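Phosphoheptose isomerase (Neisseria gonorrhoeae, PDB 5I01) catalyses the zinc-dependent isomerization of sedoheptulose 7-phosphate to D-glycero-D-manno-heptose 7-phosphate, the opening step of bacterial heptose biosynthesis for lipooligosaccharide. Local coordinates at residues A[47-53]-A[80-85]; A[130-134]-A[154-158]. The protein carries 1 engineered substitution. All blocks are in the same frame, centred on the assembly; numbering follows the deposited sequence.

Both contacts belong to one SIS-type alpha/beta/alpha domain and follow one another along the chain without nesting or crossing. After helices 6-27 and 29-44, strand 49-52 leads into helix 56-69, and contact 1 closes that excursion when strand 81-83 returns parallel beside strand 49-52, at the sheet's outer end within this chain. The chain then passes through helices 88-97 and 105-111 and strand 117-122 to helix 128-139. Contact 2 closes a shorter loop: after strand 143-149, helix 153-158 packs against helix 128-139. The centres of the two contacts lie about 16 Å apart, and Cys-52 SG meets Ala-133 CB at 4.2 Å, joining the sheet to its helical cover.

Contact 1: residues A[47-53]-A[80-85]; sequences GKILACG and AAVALT
Two neighbouring strands of the SIS domain's parallel sheet pair here, Ile-49 to Cys-52 beside Ala-81 to Ala-83, and they illustrate how such a sheet is stitched. The axes of these short segments approach to 4.8 Å, with N-to-C directions differing by 20°. Backbone hydrogen bonds alternate in direction: Ile-49 N to Ala-80 O, Val-82 N to Ile-49 O, then Ala-51 N to Val-82 O. The fourth, Leu-84 N to Ala-51 O, is the shortest at 2.8 Å and nearly straight (176° at the hydrogen), carrying the pairing just beyond strand 81-83. Side chains sort onto two faces. Ile-49, Ala-51 and Ala-81 turn to helix 56-69, and CD1 of Ile-49 lies 3.5 Å from Ala-80 O. On the other face Leu-50 and Val-82 point the same way, Leu-50 CD2 touching Val-82 CB at 4.1 Å, while Leu-84 CD1 comes to 4.2 Å from Leu-50 CB. Ala-80 CB meets Lys-48 CB at 3.5 Å, but the lysine chain leads away to a salt bridge with Asp-116. At the other end Thr-85 OG1 is set between the backbone N and carbonyl carbon (chi1 57°), which puts CG2 anti to the carbonyl carbon, 3.3 Å from Gly-53 O. Strand 49-52, helix 56-69 and strand 81-83 thus form a beta-alpha-beta unit, whose first strand runs into Asn-54 to Gly-56, predicted to bind substrate, at the helix start.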
ATOM      1  N   GLY A  47       3.153 -22.875  10.318  1.00 51.61           N
ATOM      2  CA  GLY A  47       4.019 -22.018   9.503  1.00 48.78           C
ATOM      3  C   GLY A  47       3.221 -20.929   8.796  1.00 46.73           C
ATOM      4  O   GLY A  47       1.977 -20.858   8.918  1.00 42.39           O
ATOM      5  N   LYS A  48       3.941 -20.080   8.059  1.00 41.74           N
ATOM      6  CA  LYS A  48       3.328 -19.031   7.243  1.00 40.16           C
ATOM      7  C   LYS A  48       3.923 -18.972   5.838  1.00 37.64           C
ATOM      8  O   LYS A  48       5.007 -19.488   5.597  1.00 35.66           O
ATOM      9  CB  LYS A  48       3.415 -17.668   7.947  1.00 39.53           C
ATOM     10  CG  LYS A  48       4.809 -17.151   8.249  1.00 40.04           C
ATOM     11  CD  LYS A  48       4.720 -15.944   9.189  1.00 40.53           C
ATOM     12  CE  LYS A  48       6.078 -15.396   9.578  1.00 40.20           C
ATOM     13  NZ  LYS A  48       6.953 -16.426  10.206  1.00 40.57           N
ATOM     14  N   ILE A  49       3.171 -18.363   4.918  1.00 35.85           N
ATOM     15  CA  ILE A  49       3.600 -18.164   3.538  1.00 34.78           C
ATOM     16  C   ILE A  49       3.885 -16.682   3.290  1.00 33.09           C
ATOM     17  O   ILE A  49       3.031 -15.841   3.527  1.00 31.10           O
ATOM     18  CB  ILE A  49       2.540 -18.653   2.518  1.00 35.67           C
ATOM     19  CG1 ILE A  49       2.161 -20.119   2.790  1.00 37.41           C
ATOM     20  CG2 ILE A  49       3.057 -18.508   1.090  1.00 35.89           C
ATOM     21  CD1 ILE A  49       0.831 -20.291   3.469  1.00 38.47           C
ATOM     22  N   LEU A  50       5.091 -16.383   2.806  1.00 32.20           N
ATOM     23  CA  LEU A  50       5.456 -15.052   2.332  1.00 30.73           C
ATOM     24  C   LEU A  50       5.378 -15.036   0.808  1.00 29.52           C
ATOM     25  O   LEU A  50       5.812 -15.991   0.168  1.00 28.29           O
ATOM     26  CB  LEU A  50       6.869 -14.703   2.784  1.00 31.52           C
ATOM     27  CG  LEU A  50       7.172 -14.934   4.265  1.00 32.49           C
ATOM     28  CD1 LEU A  50       8.590 -14.459   4.569  1.00 33.62           C
ATOM     29  CD2 LEU A  50       6.163 -14.219   5.153  1.00 33.09           C
ATOM     30  N   ALA A  51       4.822 -13.964   0.236  1.00 27.68           N
ATOM     31  CA  ALA A  51       4.731 -13.806  -1.222  1.00 27.05           C
ATOM     32  C   ALA A  51       5.430 -12.529  -1.651  1.00 27.98           C
ATOM     33  O   ALA A  51       5.368 -11.526  -0.941  1.00 30.19           O
ATOM     34  CB  ALA A  51       3.284 -13.785  -1.665  1.00 26.38           C
ATOM     35  N   CYS A  52       6.105 -12.570  -2.799  1.00 28.15           N
ATOM     36  CA  CYS A  52       6.693 -11.365  -3.377  1.00 29.51           C
ATOM     37  C   CYS A  52       6.785 -11.407  -4.912  1.00 29.41           C
ATOM     38  O   CYS A  52       6.747 -12.481  -5.526  1.00 29.59           O
ATOM     39  CB  CYS A  52       8.074 -11.113  -2.781  1.00 29.93           C
ATOM     40  SG  CYS A  52       9.352 -12.229  -3.388  1.00 33.68           S
ATOM     41  N   GLY A  53       6.932 -10.222  -5.504  1.00 27.76           N
ATOM     42  CA  GLY A  53       6.993 -10.062  -6.951  1.00 28.04           C
ATOM     43  C   GLY A  53       6.966  -8.593  -7.333  1.00 27.72           C
ATOM     44  O   GLY A  53       6.717  -7.751  -6.464  1.00 27.45           O
ATOM     45  N   ALA A  80      -2.197 -18.062   7.660  1.00 31.93           N
ATOM     46  CA  ALA A  80      -1.004 -17.225   7.814  1.00 31.49           C
ATOM     47  C   ALA A  80      -0.329 -16.944   6.472  1.00 30.09           C
ATOM     48  O   ALA A  80       0.390 -17.796   5.940  1.00 28.84           O
ATOM     49  CB  ALA A  80      -0.018 -17.873   8.785  1.00 31.65           C
ATOM     50  N   ALA A  81      -0.574 -15.752   5.925  1.00 29.53           N
ATOM     51  CA  ALA A  81       0.075 -15.332   4.688  1.00 29.78           C
ATOM     52  C   ALA A  81       0.273 -13.819   4.627  1.00 31.18           C
ATOM     53  O   ALA A  81      -0.679 -13.063   4.843  1.00 33.64           O
ATOM     54  CB  ALA A  81      -0.709 -15.812   3.485  1.00 29.12           C
ATOM     55  N   VAL A  82       1.512 -13.400   4.332  1.00 30.83           N
ATOM     56  CA  VAL A  82       1.910 -11.990   4.258  1.00 31.84           C
ATOM     57  C   VAL A  82       2.508 -11.698   2.871  1.00 30.89           C
ATOM     58  O   VAL A  82       3.426 -12.377   2.435  1.00 32.52           O
ATOM     59  CB  VAL A  82       2.967 -11.658   5.347  1.00 33.32           C
ATOM     60  CG1 VAL A  82       3.322 -10.172   5.345  1.00 34.48           C
ATOM     61  CG2 VAL A  82       2.473 -12.074   6.727  1.00 33.99           C
ATOM     62  N   ALA A  83       1.995 -10.696   2.175  1.00 28.88           N
ATOM     63  CA  ALA A  83       2.647 -10.226   0.963  1.00 28.98           C
ATOM     64  C   ALA A  83       3.747  -9.272   1.397  1.00 28.36           C
ATOM     65  O   ALA A  83       3.513  -8.406   2.225  1.00 28.55           O
ATOM     66  CB  ALA A  83       1.648  -9.514   0.063  1.00 29.33           C
ATOM     67  N   LEU A  84       4.937  -9.420   0.826  1.00 28.97           N
ATOM     68  CA  LEU A  84       6.070  -8.538   1.137  1.00 29.37           C
ATOM     69  C   LEU A  84       6.130  -7.297   0.245  1.00 29.37           C
ATOM     70  O   LEU A  84       7.117  -6.566   0.263  1.00 29.82           O
ATOM     71  CB  LEU A  84       7.379  -9.311   1.004  1.00 29.70           C
ATOM     72  CG  LEU A  84       7.498 -10.618   1.780  1.00 30.53           C
ATOM     73  CD1 LEU A  84       8.858 -11.224   1.488  1.00 31.48           C
ATOM     74  CD2 LEU A  84       7.318 -10.404   3.275  1.00 31.16           C
ATOM     75  N   THR A  85       5.065  -7.032  -0.499  1.00 31.30           N
ATOM     76  CA  THR A  85       5.040  -5.967  -1.498  1.00 32.14           C
ATOM     77  C   THR A  85       4.100  -4.821  -1.115  1.00 32.59           C
ATOM     78  O   THR A  85       3.776  -4.024  -1.963  1.00 33.71           O
ATOM     79  CB  THR A  85       4.582  -6.547  -2.864  1.00 31.66           C
ATOM     80  OG1 THR A  85       3.296  -7.161  -2.726  1.00 30.95           O
ATOM     81  CG2 THR A  85       5.564  -7.596  -3.367  1.00 31.40           C
TER

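Contact 2: residues A[130-134]-A[154-158]; sequences VIEAV and KIAAM
Ile-131 and Met-158 meet nearly at right angles, with the methyl CE of the methionine 3.5 Å from Ile-131 CG2 and 3.7 Å from Ile-131 CG1. Met-158 and Val-134 reach toward each other, Met-158 SD lying 3.6 Å from Val-134 CG1. A bend at the last torsion of Met-158 (chi3 -26°), after an otherwise extended chain, folds CE back from that valine to the isoleucine. One turn earlier on the same helix, Ile-155 lays its CG1 against CG1 of Ile-131 at 3.8 Å and carries CD1 on to Val-130 CG1, at 3.7 Å. At the outer margin, Ile-131 CD1 rests 3.9 Å from Lys-154 CB, the aliphatic base of a chain whose amino end leads away. No hydrogen bond crosses between the two segments; their contact is apolar. The segment axes, 12° from parallel, are 10.4 Å apart at closest approach. The loop after strand 117-122 tethers the second helix, Asn-126 OD1 bonding Lys-154 N and the backbone of Gly-125 that of Ile-155. Beneath the pair, Ile-155 touches Ala-146 and Thr-148 of strand 143-149 and Ser-122 of strand 117-122, while Ala-133 packs on Leu-118, so both helices cover the same side of the parallel sheet.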
ATOM      1  N   VAL A 130      13.688 -10.752  -6.484  1.00 28.73           N
ATOM      2  CA  VAL A 130      13.104 -12.082  -6.224  1.00 29.12           C
ATOM      3  C   VAL A 130      14.182 -13.168  -6.070  1.00 30.14           C
ATOM      4  O   VAL A 130      14.037 -14.055  -5.238  1.00 28.44           O
ATOM      5  CB  VAL A 130      12.091 -12.504  -7.303  1.00 28.79           C
ATOM      6  CG1 VAL A 130      11.439 -13.842  -6.927  1.00 28.58           C
ATOM      7  CG2 VAL A 130      11.040 -11.414  -7.497  1.00 28.84           C
ATOM      8  N   ILE A 131      15.255 -13.086  -6.865  1.00 32.80           N
ATOM      9  CA  ILE A 131      16.445 -13.959  -6.697  1.00 33.87           C
ATOM     10  C   ILE A 131      17.067 -13.819  -5.298  1.00 35.32           C
ATOM     11  O   ILE A 131      17.291 -14.827  -4.609  1.00 34.92           O
ATOM     12  CB  ILE A 131      17.537 -13.672  -7.771  1.00 33.38           C
ATOM     13  CG1 ILE A 131      17.062 -14.123  -9.172  1.00 32.60           C
ATOM     14  CG2 ILE A 131      18.879 -14.327  -7.402  1.00 31.94           C
ATOM     15  CD1 ILE A 131      17.882 -13.545 -10.316  1.00 31.77           C
ATOM     16  N   GLU A 132      17.353 -12.584  -4.882  1.00 36.38           N
ATOM     17  CA  GLU A 132      17.919 -12.350  -3.544  1.00 38.24           C
ATOM     18  C   GLU A 132      16.994 -12.872  -2.429  1.00 37.50           C
ATOM     19  O   GLU A 132      17.481 -13.380  -1.408  1.00 36.07           O
ATOM     20  CB  GLU A 132      18.280 -10.866  -3.330  1.00 41.22           C
ATOM     21  CG  GLU A 132      19.632 -10.456  -3.909  1.00 43.71           C
ATOM     22  CD  GLU A 132      20.819 -10.871  -3.028  1.00 48.36           C
ATOM     23  OE1 GLU A 132      20.921 -10.403  -1.864  1.00 53.54           O
ATOM     24  OE2 GLU A 132      21.670 -11.659  -3.497  1.00 48.15           O
ATOM     25  N   ALA A 133      15.676 -12.763  -2.638  1.00 36.36           N
ATOM     26  CA  ALA A 133      14.684 -13.333  -1.707  1.00 36.27           C
ATOM     27  C   ALA A 133      14.757 -14.863  -1.602  1.00 36.68           C
ATOM     28  O   ALA A 133      14.594 -15.411  -0.516  1.00 35.36           O
ATOM     29  CB  ALA A 133      13.274 -12.905  -2.091  1.00 36.24           C
ATOM     30  N   VAL A 134      14.989 -15.539  -2.731  1.00 37.89           N
ATOM     31  CA  VAL A 134      15.174 -16.999  -2.761  1.00 38.07           C
ATOM     32  C   VAL A 134      16.396 -17.429  -1.925  1.00 39.24           C
ATOM     33  O   VAL A 134      16.319 -18.385  -1.134  1.00 37.66           O
ATOM     34  CB  VAL A 134      15.279 -17.525  -4.216  1.00 38.86           C
ATOM     35  CG1 VAL A 134      15.702 -18.993  -4.258  1.00 38.90           C
ATOM     36  CG2 VAL A 134      13.946 -17.350  -4.936  1.00 39.47           C
ATOM     37  N   LYS A 154      16.992 -17.454 -14.132  1.00 39.17           N
ATOM     38  CA  LYS A 154      17.934 -17.840 -13.082  1.00 41.57           C
ATOM     39  C   LYS A 154      17.235 -18.514 -11.895  1.00 41.92           C
ATOM     40  O   LYS A 154      17.821 -19.385 -11.249  1.00 41.40           O
ATOM     41  CB  LYS A 154      18.712 -16.631 -12.583  1.00 44.65           C
ATOM     42  CG  LYS A 154      19.481 -15.895 -13.671  1.00 49.56           C
ATOM     43  CD  LYS A 154      20.786 -15.314 -13.135  1.00 54.15           C
ATOM     44  CE  LYS A 154      21.445 -14.382 -14.135  1.00 55.57           C
ATOM     45  NZ  LYS A 154      20.626 -13.163 -14.366  1.00 56.23           N
ATOM     46  N   ILE A 155      15.989 -18.114 -11.622  1.00 42.00           N
ATOM     47  CA  ILE A 155      15.195 -18.670 -10.506  1.00 42.46           C
ATOM     48  C   ILE A 155      14.952 -20.184 -10.635  1.00 42.01           C
ATOM     49  O   ILE A 155      15.168 -20.916  -9.670  1.00 40.76           O
ATOM     50  CB  ILE A 155      13.871 -17.886 -10.287  1.00 41.53           C
ATOM     51  CG1 ILE A 155      14.188 -16.486  -9.744  1.00 41.69           C
ATOM     52  CG2 ILE A 155      12.953 -18.620  -9.308  1.00 41.59           C
ATOM     53  CD1 ILE A 155      13.051 -15.486  -9.845  1.00 41.99           C
ATOM     54  N   ALA A 156      14.537 -20.644 -11.817  1.00 43.15           N
ATOM     55  CA  ALA A 156      14.345 -22.082 -12.075  1.00 43.75           C
ATOM     56  C   ALA A 156      15.636 -22.873 -11.874  1.00 44.45           C
ATOM     57  O   ALA A 156      15.617 -23.948 -11.262  1.00 44.04           O
ATOM     58  CB  ALA A 156      13.804 -22.317 -13.476  1.00 42.91           C
ATOM     59  N   ALA A 157      16.747 -22.326 -12.374  1.00 44.41           N
ATOM     60  CA  ALA A 157      18.084 -22.910 -12.165  1.00 44.68           C
ATOM     61  C   ALA A 157      18.469 -23.044 -10.687  1.00 43.09           C
ATOM     62  O   ALA A 157      19.173 -23.972 -10.320  1.00 42.54           O
ATOM     63  CB  ALA A 157      19.149 -22.100 -12.908  1.00 44.41           C
ATOM     64  N   MET A 158      17.968 -22.136  -9.855  1.00 43.59           N
ATOM     65  CA  MET A 158      18.387 -21.972  -8.456  1.00 42.94           C
ATOM     66  C   MET A 158      17.689 -22.892  -7.439  1.00 40.30           C
ATOM     67  O   MET A 158      18.137 -22.972  -6.301  1.00 40.46           O
ATOM     68  CB  MET A 158      18.141 -20.503  -8.071  1.00 44.35           C
ATOM     69  CG  MET A 158      18.963 -19.918  -6.932  1.00 46.58           C
ATOM     70  SD  MET A 158      18.474 -18.225  -6.468  1.00 47.40           S
ATOM     71  CE  MET A 158      17.761 -17.585  -7.977  1.00 42.62           C
TER